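PDB 4ZQU: CdiI toxin from Salmonella enterica subsp. enterica serovar Rubislaw str. ATCC 10717, which neutralises its cognate CdiA toxin as the immunity protein of a contact-dependent growth inhibition system, protecting the cell from inhibition by neighbouring bacteria. Local coordinates for residues P34-S42 and M53-R62. Numbering follows the deposited sequence.
Sequences PLGVQHLSS and MVKDALSHSR
His39 donates from NE2 to Asp56 OD2 across 2.7 Å, tying the strand to the helix that runs back nearly antiparallel to it (164°). The carboxylate oxygen lies in the plane of the imidazole; the ring meets OD2 on its anti side, somewhat out of the carboxylate plane, in a bond that is not quite straight, and the two planes stand 55° apart. At chi1 180°, Asp56 CG is trans to the backbone N, which carries OD2 out to the His39 edge. The Met53 chain lies alongside His39, pointing the other way; it bends at chi3 and brings CE to 3.6 Å from His39 CB, with Ser41 CB 3.9 Å from the same methyl. Val37 divides its two branches. CG1 sits over the centre of the His60 ring, 3.5 Å from the centroid, a CH-pi contact, while CG2 settles 3.7 Å from Ala57 CA. At the edge of that ring, ND1 donates in plane to Asp56 O at 2.7 Å, four residues back; with the methyl on the face, this limits its rotation. Beyond it, Leu35 CD1 lies over one face of the Arg62 guanidinium, 3.7 Å from CZ, and salt bridges to Asp81 and Asp33 hold that group. Behind the strand, Gln38 and Leu40 turn to helix 87-105, while backbone bonds join Val37, His39 and Ser41 to strand 19-26. Helix 47-59 thus packs on one face of the antiparallel sheet at its 30-41 edge. Since Asp56 accepts from His39 through OD2 and from His60 through its carbonyl, one residue links both imidazoles, and its carboxylate would probably favour a protonated His39.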
ATOM      1  N   PRO B  34       4.656   6.930  13.545  1.00 30.40           N
ATOM      2  CA  PRO B  34       5.701   7.042  14.571  1.00 30.55           C
ATOM      3  C   PRO B  34       5.206   7.716  15.849  1.00 31.23           C
ATOM      4  O   PRO B  34       5.867   7.627  16.880  1.00 31.08           O
ATOM      5  CB  PRO B  34       6.775   7.895  13.886  1.00 29.66           C
ATOM      6  CG  PRO B  34       6.051   8.636  12.815  1.00 29.45           C
ATOM      7  CD  PRO B  34       4.997   7.691  12.331  1.00 29.08           C
ATOM      8  N   LEU B  35       4.057   8.379  15.779  1.00 31.92           N
ATOM      9  CA  LEU B  35       3.468   9.017  16.949  1.00 30.52           C
ATOM     10  C   LEU B  35       2.372   8.142  17.546  1.00 31.82           C
ATOM     11  O   LEU B  35       1.818   8.456  18.601  1.00 34.22           O
ATOM     12  CB  LEU B  35       2.908  10.389  16.584  1.00 26.81           C
ATOM     13  CG  LEU B  35       3.862  11.311  15.824  1.00 26.15           C
ATOM     14  CD1 LEU B  35       3.201  12.653  15.576  1.00 26.97           C
ATOM     15  CD2 LEU B  35       5.173  11.481  16.580  1.00 25.82           C
ATOM     16  N   GLY B  36       2.063   7.045  16.861  1.00 29.04           N
ATOM     17  CA  GLY B  36       1.044   6.118  17.316  1.00 28.88           C
ATOM     18  C   GLY B  36       1.570   5.191  18.394  1.00 32.15           C
ATOM     19  O   GLY B  36       2.715   5.324  18.828  1.00 32.72           O
ATOM     20  N   VAL B  37       0.738   4.246  18.825  1.00 32.79           N
ATOM     21  CA  VAL B  37       1.132   3.318  19.880  1.00 34.05           C
ATOM     22  C   VAL B  37       1.223   1.879  19.381  1.00 35.95           C
ATOM     23  O   VAL B  37       0.592   1.505  18.388  1.00 37.49           O
ATOM     24  CB  VAL B  37       0.154   3.370  21.069  1.00 31.97           C
ATOM     25  CG1 VAL B  37       0.086   4.774  21.632  1.00 30.11           C
ATOM     26  CG2 VAL B  37      -1.225   2.898  20.645  1.00 31.69           C
ATOM     27  N   GLN B  38       2.021   1.078  20.081  1.00 43.24           N
ATOM     28  CA  GLN B  38       2.175  -0.332  19.756  1.00 35.90           C
ATOM     29  C   GLN B  38       1.828  -1.208  20.951  1.00 46.89           C
ATOM     30  O   GLN B  38       2.231  -0.924  22.079  1.00 48.84           O
ATOM     31  CB  GLN B  38       3.602  -0.629  19.295  1.00 38.81           C
ATOM     32  CG  GLN B  38       3.848  -2.101  19.022  1.00 36.90           C
ATOM     33  CD  GLN B  38       5.294  -2.406  18.711  1.00 39.97           C
ATOM     34  OE1 GLN B  38       6.001  -3.007  19.520  1.00 45.11           O
ATOM     35  NE2 GLN B  38       5.744  -1.998  17.533  1.00 39.96           N
ATOM     36  N   HIS B  39       1.076  -2.275  20.699  1.00 47.31           N
ATOM     37  CA  HIS B  39       0.753  -3.241  21.740  1.00 47.25           C
ATOM     38  C   HIS B  39       1.241  -4.632  21.353  1.00 50.10           C
ATOM     39  O   HIS B  39       0.753  -5.228  20.393  1.00 46.91           O
ATOM     40  CB  HIS B  39      -0.753  -3.264  22.013  1.00 42.82           C
ATOM     41  CG  HIS B  39      -1.292  -1.969  22.537  1.00 43.64           C
ATOM     42  ND1 HIS B  39      -0.913  -1.444  23.754  1.00 46.96           N
ATOM     43  CD2 HIS B  39      -2.183  -1.097  22.011  1.00 42.55           C
ATOM     44  CE1 HIS B  39      -1.545  -0.299  23.952  1.00 45.85           C
ATOM     45  NE2 HIS B  39      -2.321  -0.067  22.911  1.00 43.25           N
ATOM     46  N   LEU B  40       2.220  -5.133  22.101  1.00 55.57           N
ATOM     47  CA  LEU B  40       2.719  -6.491  21.916  1.00 56.58           C
ATOM     48  C   LEU B  40       2.046  -7.435  22.902  1.00 59.74           C
ATOM     49  O   LEU B  40       1.770  -7.058  24.042  1.00 62.27           O
ATOM     50  CB  LEU B  40       4.239  -6.542  22.088  1.00 55.72           C
ATOM     51  CG  LEU B  40       5.082  -5.989  20.939  1.00 53.23           C
ATOM     52  CD1 LEU B  40       6.549  -5.953  21.325  1.00 56.43           C
ATOM     53  CD2 LEU B  40       4.884  -6.824  19.691  1.00 50.75           C
ATOM     54  N   SER B  41       1.785  -8.661  22.463  1.00 60.42           N
ATOM     55  CA  SER B  41       1.120  -9.643  23.310  1.00 64.72           C
ATOM     56  C   SER B  41       1.469 -11.073  22.911  1.00 65.21           C
ATOM     57  O   SER B  41       1.931 -11.321  21.797  1.00 64.82           O
ATOM     58  CB  SER B  41      -0.396  -9.442  23.259  1.00 66.28           C
ATOM     59  OG  SER B  41      -0.997 -10.328  22.329  1.00 67.34           O
ATOM     60  N   SER B  42       1.255 -12.010  23.830  1.00 66.18           N
ATOM     61  CA  SER B  42       1.399 -13.425  23.520  1.00 66.42           C
ATOM     62  C   SER B  42       0.151 -13.871  22.776  1.00 65.00           C
ATOM     63  O   SER B  42      -0.948 -13.399  23.072  1.00 64.87           O
ATOM     64  CB  SER B  42       1.600 -14.255  24.787  1.00 70.07           C
ATOM     65  OG  SER B  42       0.839 -13.740  25.865  1.00 71.94           O
ATOM     66  N   MET B  53      -6.664  -3.437  23.001  1.00 43.84           N
ATOM     67  CA  MET B  53      -5.405  -3.126  22.329  1.00 41.50           C
ATOM     68  C   MET B  53      -5.677  -2.511  20.967  1.00 37.21           C
ATOM     69  O   MET B  53      -5.025  -1.551  20.562  1.00 38.19           O
ATOM     70  CB  MET B  53      -4.543  -4.382  22.167  1.00 42.27           C
ATOM     71  CG  MET B  53      -3.837  -4.839  23.432  1.00 44.28           C
ATOM     72  SD  MET B  53      -3.188  -6.519  23.301  1.00 65.55           S
ATOM     73  CE  MET B  53      -2.360  -6.471  21.711  1.00 39.02           C
ATOM     74  N   VAL B  54      -6.645  -3.076  20.258  1.00 35.19           N
ATOM     75  CA  VAL B  54      -7.019  -2.572  18.948  1.00 34.45           C
ATOM     76  C   VAL B  54      -7.678  -1.200  19.069  1.00 36.88           C
ATOM     77  O   VAL B  54      -7.385  -0.296  18.289  1.00 36.88           O
ATOM     78  CB  VAL B  54      -7.965  -3.547  18.217  1.00 32.63           C
ATOM     79  CG1 VAL B  54      -8.443  -2.951  16.905  1.00 30.20           C
ATOM     80  CG2 VAL B  54      -7.267  -4.877  17.972  1.00 30.80           C
ATOM     81  N   LYS B  55      -8.549  -1.036  20.058  1.00 39.59           N
ATOM     82  CA  LYS B  55      -9.270   0.222  20.222  1.00 41.88           C
ATOM     83  C   LYS B  55      -8.350   1.357  20.670  1.00 41.78           C
ATOM     84  O   LYS B  55      -8.477   2.490  20.203  1.00 40.14           O
ATOM     85  CB  LYS B  55     -10.424   0.056  21.213  1.00 46.17           C
ATOM     86  CG  LYS B  55     -11.754   0.541  20.656  1.00 48.90           C
ATOM     87  CD  LYS B  55     -12.876   0.473  21.679  1.00 53.51           C
ATOM     88  CE  LYS B  55     -14.093   1.263  21.205  1.00 54.44           C
ATOM     89  NZ  LYS B  55     -14.011   1.626  19.756  1.00 52.87           N
ATOM     90  N   ASP B  56      -7.424   1.047  21.572  1.00 43.49           N
ATOM     91  CA  ASP B  56      -6.471   2.037  22.063  1.00 43.80           C
ATOM     92  C   ASP B  56      -5.543   2.502  20.943  1.00 41.86           C
ATOM     93  O   ASP B  56      -5.209   3.683  20.850  1.00 42.62           O
ATOM     94  CB  ASP B  56      -5.661   1.464  23.224  1.00 45.93           C
ATOM     95  CG  ASP B  56      -4.649   2.448  23.770  1.00 48.44           C
ATOM     96  OD1 ASP B  56      -5.056   3.397  24.472  1.00 50.09           O
ATOM     97  OD2 ASP B  56      -3.443   2.265  23.505  1.00 48.82           O
ATOM     98  N   ALA B  57      -5.136   1.565  20.094  1.00 39.96           N
ATOM     99  CA  ALA B  57      -4.311   1.878  18.934  1.00 37.14           C
ATOM    100  C   ALA B  57      -5.071   2.752  17.945  1.00 35.12           C
ATOM    101  O   ALA B  57      -4.512   3.681  17.367  1.00 34.78           O
ATOM    102  CB  ALA B  57      -3.841   0.600  18.261  1.00 36.66           C
ATOM    103  N   LEU B  58      -6.352   2.445  17.759  1.00 34.96           N
ATOM    104  CA  LEU B  58      -7.211   3.209  16.859  1.00 34.00           C
ATOM    105  C   LEU B  58      -7.406   4.637  17.347  1.00 35.10           C
ATOM    106  O   LEU B  58      -7.515   5.567  16.547  1.00 34.87           O
ATOM    107  CB  LEU B  58      -8.576   2.529  16.707  1.00 31.54           C
ATOM    108  CG  LEU B  58      -8.659   1.314  15.787  1.00 28.29           C
ATOM    109  CD1 LEU B  58     -10.036   0.687  15.856  1.00 28.87           C
ATOM    110  CD2 LEU B  58      -8.344   1.723  14.369  1.00 27.70           C
ATOM    111  N   SER B  59      -7.452   4.804  18.664  1.00 35.83           N
ATOM    112  CA  SER B  59      -7.680   6.113  19.255  1.00 37.23           C
ATOM    113  C   SER B  59      -6.508   7.057  18.996  1.00 35.64           C
ATOM    114  O   SER B  59      -6.658   8.276  19.061  1.00 34.46           O
ATOM    115  CB  SER B  59      -7.931   5.982  20.758  1.00 41.49           C
ATOM    116  OG  SER B  59      -6.854   5.324  21.401  1.00 43.58           O
ATOM    117  N   HIS B  60      -5.344   6.485  18.699  1.00 41.17           N
ATOM    118  CA  HIS B  60      -4.152   7.281  18.426  1.00 39.17           C
ATOM    119  C   HIS B  60      -3.943   7.512  16.937  1.00 35.90           C
ATOM    120  O   HIS B  60      -2.954   8.119  16.529  1.00 34.60           O
ATOM    121  CB  HIS B  60      -2.916   6.610  19.021  1.00 39.98           C
ATOM    122  CG  HIS B  60      -2.864   6.671  20.513  1.00 41.19           C
ATOM    123  ND1 HIS B  60      -3.649   5.874  21.318  1.00 43.03           N
ATOM    124  CD2 HIS B  60      -2.137   7.451  21.349  1.00 42.01           C
ATOM    125  CE1 HIS B  60      -3.400   6.153  22.584  1.00 44.97           C
ATOM    126  NE2 HIS B  60      -2.488   7.104  22.632  1.00 44.29           N
ATOM    127  N   SER B  61      -4.878   7.028  16.128  1.00 35.57           N
ATOM    128  CA  SER B  61      -4.781   7.179  14.685  1.00 32.97           C
ATOM    129  C   SER B  61      -5.071   8.611  14.264  1.00 30.74           C
ATOM    130  O   SER B  61      -5.927   9.280  14.845  1.00 30.05           O
ATOM    131  CB  SER B  61      -5.735   6.217  13.978  1.00 34.76           C
ATOM    132  OG  SER B  61      -5.605   6.316  12.572  1.00 32.17           O
ATOM    133  N   ARG B  62      -4.350   9.073  13.249  1.00 29.51           N
ATOM    134  CA  ARG B  62      -4.514  10.428  12.748  1.00 28.66           C
ATOM    135  C   ARG B  62      -5.141  10.456  11.361  1.00 26.05           C
ATOM    136  O   ARG B  62      -4.830   9.629  10.506  1.00 24.94           O
ATOM    137  CB  ARG B  62      -3.168  11.150  12.717  1.00 30.30           C
ATOM    138  CG  ARG B  62      -2.604  11.474  14.084  1.00 29.61           C
ATOM    139  CD  ARG B  62      -1.318  12.261  13.957  1.00 28.51           C
ATOM    140  NE  ARG B  62      -0.221  11.437  13.459  1.00 29.02           N
ATOM    141  CZ  ARG B  62       0.840  11.917  12.819  1.00 30.45           C
ATOM    142  NH1 ARG B  62       0.943  13.220  12.586  1.00 29.15           N
ATOM    143  NH2 ARG B  62       1.796  11.095  12.406  1.00 31.39           N
TER